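Local structure of SusD-like protein BACOVA_02651 (Bacteroides ovatus, 5E75) at residues 61-66 / 443-448; 78-83 / 129-134; 225-230 / 241-246; 245-250 / 354-359. The protein binds polysaccharide at the cell surface and probably captures xyloglucan there before its transport into the periplasm for degradation. All blocks are in the same frame, centred on the assembly; numbering follows the deposited sequence.

Interaction 1: 61-66 / 443-448; sequences VTFQVT and QWRGYR
The last turn of helix 58-62 meets the type II beta turn Trp444-Tyr447, and the backbones come nearest at Thr62 and Arg445, whose CA atoms lie 5.8 Å apart. Phe63 leaves the helix with positive phi, and the carbonyl of Val61 is met by the turn. Arg445 takes it: NH1 donates to Val61 O at 2.8 Å, nearly straight at 160° and close to the guanidinium plane. The aliphatic part of Arg445 runs past Val61, CB of Arg445 4.1 Å from CG1 of Val61. Over one face of the guanidinium comes CE2 of Phe63, 3.4 Å from NH1 of Arg445, the ring turned 55° from the guanidinium plane. Within its own segment Arg445 grips Gln443 side-on, NE and NH2 sharing the single oxygen OE1, with NH2 at 2.9 Å. CG2 of Thr62 rests on CA of Gly446, where even a CB would be tight. NH1 also donates to Arg47 O, and NE2 of Gln443 binds Asp287 and Ala48 O. The four arginine bonds named here all end on neutral oxygens, two backbone carbonyls and one side-chain amide; its charge is probably eased by these dipoles, and the side chain links the helix end to a turn far along the chain.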
loop_
_atom_site.group_PDB
_atom_site.type_symbol
_atom_site.label_atom_id
_atom_site.label_comp_id
_atom_site.label_asym_id
_atom_site.label_seq_id
_atom_site.Cartn_x
_atom_site.Cartn_y
_atom_site.Cartn_z
ATOM N N VAL A 61 -13.096 -7.872 -3.412
ATOM C CA VAL A 61 -13.178 -8.408 -2.063
ATOM C C VAL A 61 -13.656 -9.863 -2.070
ATOM O O VAL A 61 -13.222 -10.684 -1.258
ATOM C CB VAL A 61 -14.128 -7.573 -1.175
ATOM C CG1 VAL A 61 -14.041 -8.035 0.285
ATOM C CG2 VAL A 61 -13.811 -6.093 -1.275
ATOM N N THR A 62 -14.582 -10.179 -2.972
ATOM C CA THR A 62 -15.209 -11.495 -2.980
ATOM C C THR A 62 -14.597 -12.471 -3.990
ATOM O O THR A 62 -15.054 -13.598 -4.131
ATOM C CB THR A 62 -16.721 -11.375 -3.231
ATOM O OG1 THR A 62 -16.938 -10.861 -4.552
ATOM C CG2 THR A 62 -17.355 -10.438 -2.215
ATOM N N PHE A 63 -13.536 -12.043 -4.666
ATOM C CA PHE A 63 -12.816 -12.879 -5.631
ATOM C C PHE A 63 -13.665 -13.265 -6.841
ATOM O O PHE A 63 -13.728 -14.433 -7.238
ATOM C CB PHE A 63 -12.181 -14.107 -4.962
ATOM C CG PHE A 63 -11.068 -13.762 -4.020
ATOM C CD1 PHE A 63 -9.771 -13.626 -4.485
ATOM C CD2 PHE A 63 -11.319 -13.544 -2.683
ATOM C CE1 PHE A 63 -8.744 -13.286 -3.634
ATOM C CE2 PHE A 63 -10.298 -13.218 -1.804
ATOM C CZ PHE A 63 -9.003 -13.076 -2.284
ATOM N N GLN A 64 -14.300 -12.264 -7.436
ATOM C CA GLN A 64 -15.098 -12.469 -8.635
ATOM C C GLN A 64 -14.743 -11.471 -9.743
ATOM O O GLN A 64 -15.578 -11.098 -10.555
ATOM C CB GLN A 64 -16.578 -12.392 -8.284
ATOM C CG GLN A 64 -17.004 -13.451 -7.274
ATOM C CD GLN A 64 -18.412 -13.246 -6.778
ATOM O OE1 GLN A 64 -18.634 -12.581 -5.772
ATOM N NE2 GLN A 64 -19.378 -13.816 -7.488
ATOM N N VAL A 65 -13.479 -11.069 -9.794
ATOM C CA VAL A 65 -13.022 -10.115 -10.801
ATOM C C VAL A 65 -12.952 -10.761 -12.188
ATOM O O VAL A 65 -12.521 -11.902 -12.328
ATOM C CB VAL A 65 -11.639 -9.547 -10.435
ATOM C CG1 VAL A 65 -11.180 -8.502 -11.468
ATOM C CG2 VAL A 65 -11.661 -8.930 -9.059
ATOM N N THR A 66 -13.403 -10.028 -13.201
ATOM C CA THR A 66 -13.294 -10.481 -14.586
ATOM C C THR A 66 -12.171 -9.731 -15.289
ATOM O O THR A 66 -11.737 -8.663 -14.854
ATOM C CB THR A 66 -14.580 -10.256 -15.387
ATOM O OG1 THR A 66 -14.694 -8.871 -15.735
ATOM C CG2 THR A 66 -15.806 -10.682 -14.598
ATOM N N GLN A 443 -12.587 -14.756 6.467
ATOM C CA GLN A 443 -12.665 -13.306 6.644
ATOM C C GLN A 443 -14.089 -12.767 6.496
ATOM O O GLN A 443 -14.316 -11.581 6.625
ATOM C CB GLN A 443 -11.737 -12.600 5.655
ATOM C CG GLN A 443 -10.276 -12.662 6.034
ATOM C CD GLN A 443 -9.416 -11.911 5.043
ATOM O OE1 GLN A 443 -9.048 -12.437 3.996
ATOM N NE2 GLN A 443 -9.110 -10.662 5.355
ATOM N N TRP A 444 -15.039 -13.645 6.203
ATOM C CA TRP A 444 -16.444 -13.243 6.023
ATOM C C TRP A 444 -16.556 -12.150 4.963
ATOM O O TRP A 444 -17.265 -11.158 5.134
ATOM C CB TRP A 444 -17.073 -12.765 7.340
ATOM C CG TRP A 444 -17.272 -13.844 8.379
ATOM C CD1 TRP A 444 -16.318 -14.656 8.912
ATOM C CD2 TRP A 444 -18.504 -14.193 9.024
ATOM N NE1 TRP A 444 -16.880 -15.494 9.851
ATOM C CE2 TRP A 444 -18.219 -15.230 9.931
ATOM C CE3 TRP A 444 -19.820 -13.731 8.916
ATOM C CZ2 TRP A 444 -19.204 -15.812 10.730
ATOM C CZ3 TRP A 444 -20.797 -14.316 9.716
ATOM C CH2 TRP A 444 -20.480 -15.343 10.603
ATOM N N ARG A 445 -15.828 -12.335 3.875
ATOM C CA ARG A 445 -15.798 -11.340 2.817
ATOM C C ARG A 445 -17.179 -11.153 2.195
ATOM O O ARG A 445 -17.855 -12.118 1.847
ATOM C CB ARG A 445 -14.781 -11.743 1.748
ATOM C CG ARG A 445 -13.342 -11.576 2.191
ATOM C CD ARG A 445 -12.399 -12.443 1.379
ATOM N NE ARG A 445 -10.992 -12.161 1.695
ATOM C CZ ARG A 445 -10.254 -11.215 1.108
ATOM N NH1 ARG A 445 -10.773 -10.468 0.143
ATOM N NH2 ARG A 445 -8.985 -11.060 1.469
ATOM N N GLY A 446 -17.588 -9.896 2.073
ATOM C CA GLY A 446 -18.887 -9.565 1.498
ATOM C C GLY A 446 -20.011 -9.473 2.514
ATOM O O GLY A 446 -21.081 -8.962 2.183
ATOM N N TYR A 447 -19.786 -9.970 3.725
ATOM C CA TYR A 447 -20.729 -9.743 4.816
ATOM C C TYR A 447 -20.515 -8.345 5.359
ATOM O O TYR A 447 -19.384 -7.908 5.544
ATOM C CB TYR A 447 -20.519 -10.730 5.958
ATOM C CG TYR A 447 -21.038 -12.113 5.713
ATOM C CD1 TYR A 447 -20.350 -13.002 4.905
ATOM C CD2 TYR A 447 -22.214 -12.539 6.314
ATOM C CE1 TYR A 447 -20.833 -14.284 4.687
ATOM C CE2 TYR A 447 -22.697 -13.808 6.110
ATOM C CZ TYR A 447 -22.010 -14.673 5.293
ATOM O OH TYR A 447 -22.502 -15.943 5.104
ATOM N N ARG A 448 -21.606 -7.646 5.613
ATOM C CA ARG A 448 -21.567 -6.296 6.158
ATOM C C ARG A 448 -22.791 -6.222 7.051
ATOM O O ARG A 448 -23.574 -7.168 7.103
ATOM C CB ARG A 448 -21.622 -5.256 5.041
ATOM C CG ARG A 448 -22.843 -5.418 4.162
ATOM C CD ARG A 448 -22.758 -4.631 2.891
ATOM N NE ARG A 448 -23.754 -5.069 1.914
ATOM C CZ ARG A 448 -24.942 -4.494 1.732
ATOM N NH1 ARG A 448 -25.310 -3.448 2.464
ATOM N NH2 ARG A 448 -25.768 -4.969 0.807
#

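Interaction 2: 78-83 / 129-134; sequences GFYSVV and GPVILI
Helix 70-95 runs beside the extended loop that joins helix 103-125 to helix 137-142, the CA atoms of Val83 and Ile134 being the nearest pair at 7.5 Å. This belongs to the helical N-terminal part of the SusD fold, and one tyrosine spans most of the gap. Tyr80 reaches across with its whole length: its OH donates to Ile132 O at 2.7 Å, and that oxygen lies at the ring edge, near the ring plane, with the hydroxyl tilted 17° from the carbonyl plane. The same hydroxyl sits against CB of Val131, at 3.6 Å, and CB of Ile132. Lower on the ring, Ile134 crosses the tyrosine at about a right angle and brings CD1 to 3.6 Å from CE1 of Tyr80. Ile134 has CG1 anti to its carbonyl carbon (chi1 -53°), and an extended chi2 carries the methyl to the ring. A phenylalanine in place of Tyr80 would probably keep the contact with Ile134 but take one donor from Ile132 O, leaving that carbonyl to Tyr121 OH, its other partner. Tyr121 and Met124 of helix 103-125 also pack on Tyr80, so the ring is held between helix and loop. One turn on, Val83 points at the loop and sets CG1 3.7 Å from Ile134 O.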
loop_
_atom_site.group_PDB
_atom_site.type_symbol
_atom_site.label_atom_id
_atom_site.label_comp_id
_atom_site.label_asym_id
_atom_site.label_seq_id
_atom_site.Cartn_x
_atom_site.Cartn_y
_atom_site.Cartn_z
ATOM N N GLY A 78 -0.805 2.088 -15.195
ATOM C CA GLY A 78 -0.075 2.874 -14.224
ATOM C C GLY A 78 1.295 2.335 -13.897
ATOM O O GLY A 78 2.284 3.066 -13.922
ATOM N N PHE A 79 1.379 1.034 -13.591
ATOM C CA PHE A 79 2.660 0.464 -13.250
ATOM C C PHE A 79 3.590 0.527 -14.458
ATOM O O PHE A 79 4.766 0.847 -14.293
ATOM C CB PHE A 79 2.512 -0.980 -12.755
ATOM C CG PHE A 79 1.747 -1.112 -11.458
ATOM C CD1 PHE A 79 2.097 -0.381 -10.327
ATOM C CD2 PHE A 79 0.679 -1.971 -11.371
ATOM C CE1 PHE A 79 1.377 -0.511 -9.128
ATOM C CE2 PHE A 79 -0.040 -2.099 -10.187
ATOM C CZ PHE A 79 0.316 -1.373 -9.071
ATOM N N TYR A 80 3.075 0.225 -15.653
ATOM C CA TYR A 80 3.931 0.335 -16.838
ATOM C C TYR A 80 4.286 1.785 -17.176
ATOM O O TYR A 80 5.323 2.029 -17.771
ATOM C CB TYR A 80 3.369 -0.444 -18.046
ATOM C CG TYR A 80 3.788 -1.889 -17.964
ATOM C CD1 TYR A 80 5.106 -2.250 -18.194
ATOM C CD2 TYR A 80 2.904 -2.888 -17.568
ATOM C CE1 TYR A 80 5.527 -3.548 -18.089
ATOM C CE2 TYR A 80 3.335 -4.217 -17.449
ATOM C CZ TYR A 80 4.647 -4.522 -17.724
ATOM O OH TYR A 80 5.082 -5.828 -17.605
ATOM N N SER A 81 3.472 2.740 -16.752
ATOM C CA SER A 81 3.844 4.150 -16.890
ATOM C C SER A 81 5.054 4.485 -16.019
ATOM O O SER A 81 5.948 5.232 -16.418
ATOM C CB SER A 81 2.665 5.061 -16.535
ATOM O OG SER A 81 1.663 5.028 -17.533
ATOM N N VAL A 82 5.100 3.928 -14.812
ATOM C CA VAL A 82 6.279 4.089 -13.965
ATOM C C VAL A 82 7.511 3.475 -14.639
ATOM O O VAL A 82 8.583 4.096 -14.691
ATOM C CB VAL A 82 6.083 3.467 -12.546
ATOM C CG1 VAL A 82 7.347 3.640 -11.715
ATOM C CG2 VAL A 82 4.908 4.101 -11.823
ATOM N N VAL A 83 7.374 2.252 -15.136
ATOM C CA VAL A 83 8.487 1.568 -15.759
ATOM C C VAL A 83 8.992 2.359 -16.955
ATOM O O VAL A 83 10.196 2.586 -17.080
ATOM C CB VAL A 83 8.087 0.141 -16.213
ATOM C CG1 VAL A 83 9.202 -0.508 -17.044
ATOM C CG2 VAL A 83 7.709 -0.727 -14.988
ATOM N N GLY A 129 1.869 -11.764 -10.954
ATOM C CA GLY A 129 2.954 -12.739 -10.925
ATOM C C GLY A 129 3.895 -12.471 -12.088
ATOM O O GLY A 129 4.558 -11.446 -12.092
ATOM N N PRO A 130 3.942 -13.360 -13.095
ATOM C CA PRO A 130 4.755 -13.063 -14.275
ATOM C C PRO A 130 4.308 -11.769 -14.931
ATOM O O PRO A 130 3.107 -11.507 -15.062
ATOM C CB PRO A 130 4.490 -14.268 -15.195
ATOM C CG PRO A 130 4.050 -15.367 -14.275
ATOM C CD PRO A 130 3.278 -14.675 -13.198
ATOM N N VAL A 131 5.271 -10.957 -15.347
ATOM C CA VAL A 131 4.986 -9.743 -16.119
ATOM C C VAL A 131 6.122 -9.541 -17.121
ATOM O O VAL A 131 7.112 -10.278 -17.076
ATOM C CB VAL A 131 4.814 -8.482 -15.219
ATOM C CG1 VAL A 131 3.515 -8.562 -14.410
ATOM C CG2 VAL A 131 6.010 -8.288 -14.311
ATOM N N ILE A 132 5.988 -8.580 -18.032
ATOM C CA ILE A 132 7.015 -8.327 -19.037
ATOM C C ILE A 132 8.064 -7.370 -18.470
ATOM O O ILE A 132 7.733 -6.237 -18.102
ATOM C CB ILE A 132 6.384 -7.701 -20.295
ATOM C CG1 ILE A 132 5.299 -8.624 -20.849
ATOM C CG2 ILE A 132 7.440 -7.439 -21.349
ATOM C CD1 ILE A 132 4.389 -7.985 -21.879
ATOM N N LEU A 133 9.312 -7.822 -18.396
ATOM C CA LEU A 133 10.427 -6.989 -17.954
ATOM C C LEU A 133 10.963 -6.165 -19.116
ATOM O O LEU A 133 11.197 -6.698 -20.208
ATOM C CB LEU A 133 11.531 -7.877 -17.375
ATOM C CG LEU A 133 11.125 -8.628 -16.094
ATOM C CD1 LEU A 133 12.227 -9.605 -15.723
ATOM C CD2 LEU A 133 10.850 -7.652 -14.953
ATOM N N ILE A 134 11.099 -4.859 -18.888
ATOM C CA ILE A 134 11.451 -3.903 -19.945
ATOM C C ILE A 134 12.479 -2.905 -19.453
ATOM O O ILE A 134 12.217 -2.162 -18.499
ATOM C CB ILE A 134 10.241 -3.040 -20.385
ATOM C CG1 ILE A 134 9.052 -3.900 -20.762
ATOM C CG2 ILE A 134 10.654 -2.133 -21.574
ATOM C CD1 ILE A 134 7.786 -3.110 -20.907
#

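Interaction 3: 225-230 / 241-246; sequences DLMTNY and NQESLL
A type I beta turn, Asn241 to Ser244, leads into strand 244-248 and is fastened to the loop that follows helix 205-221; CA of Leu226 and CA of Glu243 are 5.4 Å apart. Each residue of the turn from 241 to 243 sends its side chain to this loop, and two of them take backbone N-H groups. Glu243, with CG anti to its own N (chi1 177°) and the chain extended beyond, puts OE1 3.0 Å from Met227 N, which meets it nearly along the C-O bond. Its carboxylate also lies beside Leu226, OE2 standing 3.7 Å from CD2 of Leu226. Arg393 pairs with OE1 and Arg359 with OE2, so the buried carboxylate is probably ionised. Gln242 works at the more open end, where OE1 accepts from Asp225 N at 2.8 Å; the N-H comes from above the amide plane, 61° out of it. Asp225 itself turns its carboxylate to Arg389, with OD1 also taking a weak bond from Leu226 N. Met227 closes the other end by crossing Asn241 obliquely; its first two torsions bring the sulfur against the amide, and a bend at chi3 turns CE. ND2 of Asn241 is held by Asn238 O and Tyr356 OH, and Met227 SD lies 3.4 Å from Asn241 CG.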
loop_
_atom_site.group_PDB
_atom_site.type_symbol
_atom_site.label_atom_id
_atom_site.label_comp_id
_atom_site.label_asym_id
_atom_site.label_seq_id
_atom_site.Cartn_x
_atom_site.Cartn_y
_atom_site.Cartn_z
ATOM N N ASP A 225 12.976 7.927 13.342
ATOM C CA ASP A 225 12.093 7.309 14.325
ATOM C C ASP A 225 10.655 7.366 13.853
ATOM O O ASP A 225 10.300 8.119 12.951
ATOM C CB ASP A 225 12.230 8.012 15.681
ATOM C CG ASP A 225 11.843 7.114 16.871
ATOM O OD1 ASP A 225 11.481 5.915 16.698
ATOM O OD2 ASP A 225 11.931 7.625 18.009
ATOM N N LEU A 226 9.824 6.551 14.479
ATOM C CA LEU A 226 8.381 6.638 14.271
ATOM C C LEU A 226 7.827 7.967 14.782
ATOM O O LEU A 226 8.277 8.472 15.815
ATOM C CB LEU A 226 7.661 5.515 15.015
ATOM C CG LEU A 226 8.126 4.089 14.721
ATOM C CD1 LEU A 226 7.298 3.144 15.516
ATOM C CD2 LEU A 226 8.014 3.755 13.246
ATOM N N MET A 227 6.865 8.547 14.070
ATOM C CA MET A 227 6.142 9.692 14.618
ATOM C C MET A 227 5.505 9.297 15.962
ATOM O O MET A 227 5.006 8.183 16.128
ATOM C CB MET A 227 5.062 10.205 13.671
ATOM C CG MET A 227 5.589 10.805 12.366
ATOM S SD MET A 227 4.368 11.897 11.586
ATOM C CE MET A 227 4.623 13.415 12.513
ATOM N N THR A 228 5.518 10.220 16.920
ATOM C CA THR A 228 4.981 9.955 18.251
ATOM C C THR A 228 3.505 9.566 18.217
ATOM O O THR A 228 3.067 8.653 18.933
ATOM C CB THR A 228 5.179 11.185 19.154
ATOM O OG1 THR A 228 6.584 11.462 19.266
ATOM C CG2 THR A 228 4.595 10.948 20.531
ATOM N N ASN A 229 2.733 10.262 17.389
ATOM C CA ASN A 229 1.298 10.025 17.299
ATOM C C ASN A 229 0.934 9.468 15.938
ATOM O O ASN A 229 1.154 10.121 14.925
ATOM C CB ASN A 229 0.544 11.327 17.506
ATOM C CG ASN A 229 0.885 11.992 18.810
ATOM O OD1 ASN A 229 0.774 11.383 19.873
ATOM N ND2 ASN A 229 1.309 13.250 18.738
ATOM N N TYR A 230 0.387 8.257 15.925
ATOM C CA TYR A 230 -0.013 7.609 14.694
ATOM C C TYR A 230 -0.894 8.516 13.834
ATOM O O TYR A 230 -0.722 8.562 12.627
ATOM C CB TYR A 230 -0.763 6.335 15.055
ATOM C CG TYR A 230 -1.223 5.453 13.914
ATOM C CD1 TYR A 230 -0.378 4.520 13.349
ATOM C CD2 TYR A 230 -2.528 5.530 13.443
ATOM C CE1 TYR A 230 -0.805 3.689 12.319
ATOM C CE2 TYR A 230 -2.977 4.708 12.416
ATOM C CZ TYR A 230 -2.115 3.770 11.870
ATOM O OH TYR A 230 -2.578 2.938 10.869
ATOM N N ASN A 241 7.163 13.554 6.648
ATOM C CA ASN A 241 7.679 13.397 7.995
ATOM C C ASN A 241 8.810 12.363 8.026
ATOM O O ASN A 241 9.048 11.646 7.043
ATOM C CB ASN A 241 6.542 12.979 8.930
ATOM C CG ASN A 241 5.970 11.617 8.572
ATOM O OD1 ASN A 241 6.562 10.588 8.888
ATOM N ND2 ASN A 241 4.835 11.612 7.881
ATOM N N GLN A 242 9.503 12.257 9.153
ATOM C CA GLN A 242 10.688 11.405 9.209
ATOM C C GLN A 242 10.400 9.916 9.018
ATOM O O GLN A 242 11.302 9.163 8.630
ATOM C CB GLN A 242 11.450 11.613 10.517
ATOM C CG GLN A 242 10.703 11.178 11.754
ATOM C CD GLN A 242 11.571 11.218 12.991
ATOM O OE1 GLN A 242 12.708 10.735 12.979
ATOM N NE2 GLN A 242 11.044 11.792 14.064
ATOM N N GLU A 243 9.164 9.497 9.294
ATOM C CA GLU A 243 8.750 8.098 9.115
ATOM C C GLU A 243 8.427 7.777 7.643
ATOM O O GLU A 243 8.352 6.602 7.246
ATOM C CB GLU A 243 7.558 7.769 10.037
ATOM C CG GLU A 243 7.009 6.366 9.883
ATOM C CD GLU A 243 6.068 5.947 10.996
ATOM O OE1 GLU A 243 5.921 6.688 11.983
ATOM O OE2 GLU A 243 5.471 4.867 10.847
ATOM N N SER A 244 8.239 8.814 6.836
ATOM C CA SER A 244 7.908 8.644 5.427
ATOM C C SER A 244 9.187 8.376 4.632
ATOM O O SER A 244 9.927 9.316 4.273
ATOM C CB SER A 244 7.224 9.911 4.908
ATOM O OG SER A 244 6.706 9.731 3.600
ATOM N N LEU A 245 9.472 7.110 4.345
ATOM C CA LEU A 245 10.675 6.755 3.595
ATOM C C LEU A 245 10.477 6.969 2.096
ATOM O O LEU A 245 11.395 7.408 1.399
ATOM C CB LEU A 245 11.088 5.310 3.894
ATOM C CG LEU A 245 11.629 5.072 5.311
ATOM C CD1 LEU A 245 11.805 3.610 5.611
ATOM C CD2 LEU A 245 12.958 5.776 5.465
ATOM N N LEU A 246 9.279 6.689 1.595
ATOM C CA LEU A 246 8.980 6.872 0.183
ATOM C C LEU A 246 7.480 7.089 0.040
ATOM O O LEU A 246 6.674 6.351 0.620
ATOM C CB LEU A 246 9.420 5.645 -0.621
ATOM C CG LEU A 246 9.444 5.795 -2.138
ATOM C CD1 LEU A 246 10.437 6.882 -2.563
ATOM C CD2 LEU A 246 9.773 4.482 -2.820
#

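Interaction 4: 245-250 / 354-359; sequences LLAMQW and NTYILR
Strands 244-248 and 355-359 form a two-stranded antiparallel sheet broken by two classic beta bulges, one in each strand, and the register slips by one between Leu246 and Ala247. Leu246 O accepts from both Ile357 N and Leu358 N, the two donors on the same face of the carbonyl, the latter at 3.0 Å. Leu358 O likewise takes the N-H groups of Leu245 and Leu246. The tight part is the face of Leu246, Met248, Thr355 and Leu358, which helices 103-125 and 180-195 help to cover. Met248, extended beyond CG, lays its sulfur 3.8 Å from Thr355 CB and crosses Ile357 at about a right angle. Near the bulges, CD1 of Leu245 meets CD2 of Leu358 at 3.7 Å. Toward Gln249 and Asn354, both partly exposed, the grip slackens: ND2 of Asn354 makes a weak bond to Gln249 OE1, which Asn240 ND2 also binds, and Trp250 N makes another weak one to Asn354 OD1. A water joins Trp250 O to that same OD1. Trp250 lays one indole face over Met248 CB. A leucine here would probably leave Thr355 OG1 with Asn36 alone of its two partners and uncover Met248 CB. The indole bond is nearly straight, Trp250 NE1 to Thr355 OG1 2.9 Å at 165°, with the oxygen in the ring plane.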
loop_
_atom_site.group_PDB
_atom_site.type_symbol
_atom_site.label_atom_id
_atom_site.label_comp_id
_atom_site.label_asym_id
_atom_site.label_seq_id
_atom_site.Cartn_x
_atom_site.Cartn_y
_atom_site.Cartn_z
ATOM N N LEU A 245 9.472 7.110 4.345
ATOM C CA LEU A 245 10.675 6.755 3.595
ATOM C C LEU A 245 10.477 6.969 2.096
ATOM O O LEU A 245 11.395 7.408 1.399
ATOM C CB LEU A 245 11.088 5.310 3.894
ATOM C CG LEU A 245 11.629 5.072 5.311
ATOM C CD1 LEU A 245 11.805 3.610 5.611
ATOM C CD2 LEU A 245 12.958 5.776 5.465
ATOM N N LEU A 246 9.279 6.689 1.595
ATOM C CA LEU A 246 8.980 6.872 0.183
ATOM C C LEU A 246 7.480 7.089 0.040
ATOM O O LEU A 246 6.674 6.351 0.620
ATOM C CB LEU A 246 9.420 5.645 -0.621
ATOM C CG LEU A 246 9.444 5.795 -2.138
ATOM C CD1 LEU A 246 10.437 6.882 -2.563
ATOM C CD2 LEU A 246 9.773 4.482 -2.820
ATOM N N ALA A 247 7.094 8.089 -0.740
ATOM C CA ALA A 247 5.686 8.399 -0.954
ATOM C C ALA A 247 5.514 9.084 -2.289
ATOM O O ALA A 247 6.414 9.801 -2.761
ATOM C CB ALA A 247 5.154 9.283 0.152
ATOM N N MET A 248 4.337 8.887 -2.877
ATOM C CA MET A 248 3.922 9.662 -4.034
ATOM C C MET A 248 3.641 11.091 -3.586
ATOM O O MET A 248 2.950 11.342 -2.601
ATOM C CB MET A 248 2.671 9.057 -4.677
ATOM C CG MET A 248 2.821 7.586 -5.003
ATOM S SD MET A 248 1.289 6.815 -5.557
ATOM C CE MET A 248 1.640 5.076 -5.220
ATOM N N GLN A 249 4.207 12.021 -4.342
ATOM C CA GLN A 249 4.306 13.424 -3.965
ATOM C C GLN A 249 3.305 14.260 -4.763
ATOM O O GLN A 249 3.629 14.829 -5.808
ATOM C CB GLN A 249 5.724 13.926 -4.230
ATOM C CG GLN A 249 6.782 13.163 -3.464
ATOM C CD GLN A 249 6.706 13.414 -1.972
ATOM O OE1 GLN A 249 6.485 14.537 -1.520
ATOM N NE2 GLN A 249 6.902 12.361 -1.197
ATOM N N TRP A 250 2.085 14.342 -4.264
ATOM C CA TRP A 250 1.026 15.000 -5.016
ATOM C C TRP A 250 1.111 16.528 -4.929
ATOM O O TRP A 250 1.636 17.084 -3.963
ATOM C CB TRP A 250 -0.341 14.459 -4.585
ATOM C CG TRP A 250 -0.421 12.976 -4.760
ATOM C CD1 TRP A 250 -0.588 12.043 -3.782
ATOM C CD2 TRP A 250 -0.313 12.246 -5.989
ATOM N NE1 TRP A 250 -0.596 10.787 -4.315
ATOM C CE2 TRP A 250 -0.421 10.872 -5.668
ATOM C CE3 TRP A 250 -0.130 12.615 -7.326
ATOM C CZ2 TRP A 250 -0.348 9.876 -6.632
ATOM C CZ3 TRP A 250 -0.063 11.626 -8.281
ATOM C CH2 TRP A 250 -0.173 10.271 -7.933
ATOM N N ASN A 354 -0.080 12.984 0.640
ATOM C CA ASN A 354 0.751 12.080 -0.127
ATOM C C ASN A 354 0.208 10.653 -0.031
ATOM O O ASN A 354 -0.598 10.345 0.876
ATOM C CB ASN A 354 2.192 12.104 0.394
ATOM C CG ASN A 354 2.966 13.326 -0.056
ATOM O OD1 ASN A 354 2.540 14.066 -0.944
ATOM N ND2 ASN A 354 4.113 13.534 0.556
ATOM N N THR A 355 0.643 9.786 -0.946
ATOM C CA THR A 355 0.299 8.361 -0.868
ATOM C C THR A 355 1.546 7.590 -0.456
ATOM O O THR A 355 2.523 7.529 -1.184
ATOM C CB THR A 355 -0.194 7.814 -2.222
ATOM O OG1 THR A 355 -1.334 8.563 -2.657
ATOM C CG2 THR A 355 -0.585 6.347 -2.128
ATOM N N TYR A 356 1.542 7.021 0.740
ATOM C CA TYR A 356 2.692 6.266 1.217
ATOM C C TYR A 356 3.007 5.067 0.329
ATOM O O TYR A 356 2.103 4.347 -0.112
ATOM C CB TYR A 356 2.455 5.761 2.638
ATOM C CG TYR A 356 2.542 6.822 3.696
ATOM C CD1 TYR A 356 3.759 7.421 4.002
ATOM C CD2 TYR A 356 1.422 7.219 4.406
ATOM C CE1 TYR A 356 3.862 8.388 4.963
ATOM C CE2 TYR A 356 1.517 8.201 5.398
ATOM C CZ TYR A 356 2.755 8.785 5.653
ATOM O OH TYR A 356 2.894 9.758 6.612
ATOM N N ILE A 357 4.300 4.859 0.084
ATOM C CA ILE A 357 4.810 3.633 -0.509
ATOM C C ILE A 357 5.539 2.821 0.561
ATOM O O ILE A 357 5.352 1.605 0.657
ATOM C CB ILE A 357 5.717 3.922 -1.727
ATOM C CG1 ILE A 357 4.888 4.532 -2.857
ATOM C CG2 ILE A 357 6.434 2.649 -2.204
ATOM C CD1 ILE A 357 5.714 5.057 -4.044
ATOM N N LEU A 358 6.350 3.494 1.379
ATOM C CA LEU A 358 7.043 2.847 2.490
ATOM C C LEU A 358 7.142 3.745 3.729
ATOM O O LEU A 358 7.682 4.854 3.647
ATOM C CB LEU A 358 8.457 2.427 2.081
ATOM C CG LEU A 358 9.256 1.653 3.143
ATOM C CD1 LEU A 358 8.640 0.274 3.369
ATOM C CD2 LEU A 358 10.714 1.546 2.735
ATOM N N ARG A 359 6.627 3.262 4.861
ATOM C CA ARG A 359 6.846 3.892 6.157
ATOM C C ARG A 359 7.877 3.120 6.986
ATOM O O ARG A 359 8.016 1.905 6.861
ATOM C CB ARG A 359 5.531 3.963 6.955
ATOM C CG ARG A 359 4.571 4.985 6.441
ATOM C CD ARG A 359 3.516 5.351 7.455
ATOM N NE ARG A 359 2.434 4.389 7.652
ATOM C CZ ARG A 359 2.255 3.655 8.746
ATOM N NH1 ARG A 359 3.172 3.609 9.707
ATOM N NH2 ARG A 359 1.158 2.923 8.864
HETATM O O HOH W 1 3.059 16.537 -1.699
#

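How the interactions relate
Interactions 3 and 4 are neighbours, sharing Leu245 and Leu246 on strand 244-248, and a salt bridge and the hydroxyl of Tyr356 join them directly. Interaction 4, nearest the centre of the chain, relies on backbone bonds and apolar side chains, whereas interaction 3, partly buried and farther out, has side-chain oxygens taking backbone N-H groups. Interactions 1 and 2 are also buried but use other elements, helices 58-62 and 70-95, consecutive in the chain; in each a polar side chain donates to a carbonyl, a cation in one and a phenol in the other. The residues 61-66 / 443-448 enclose the remaining three contacts along the chain, with centres about 27 to 33 Å away.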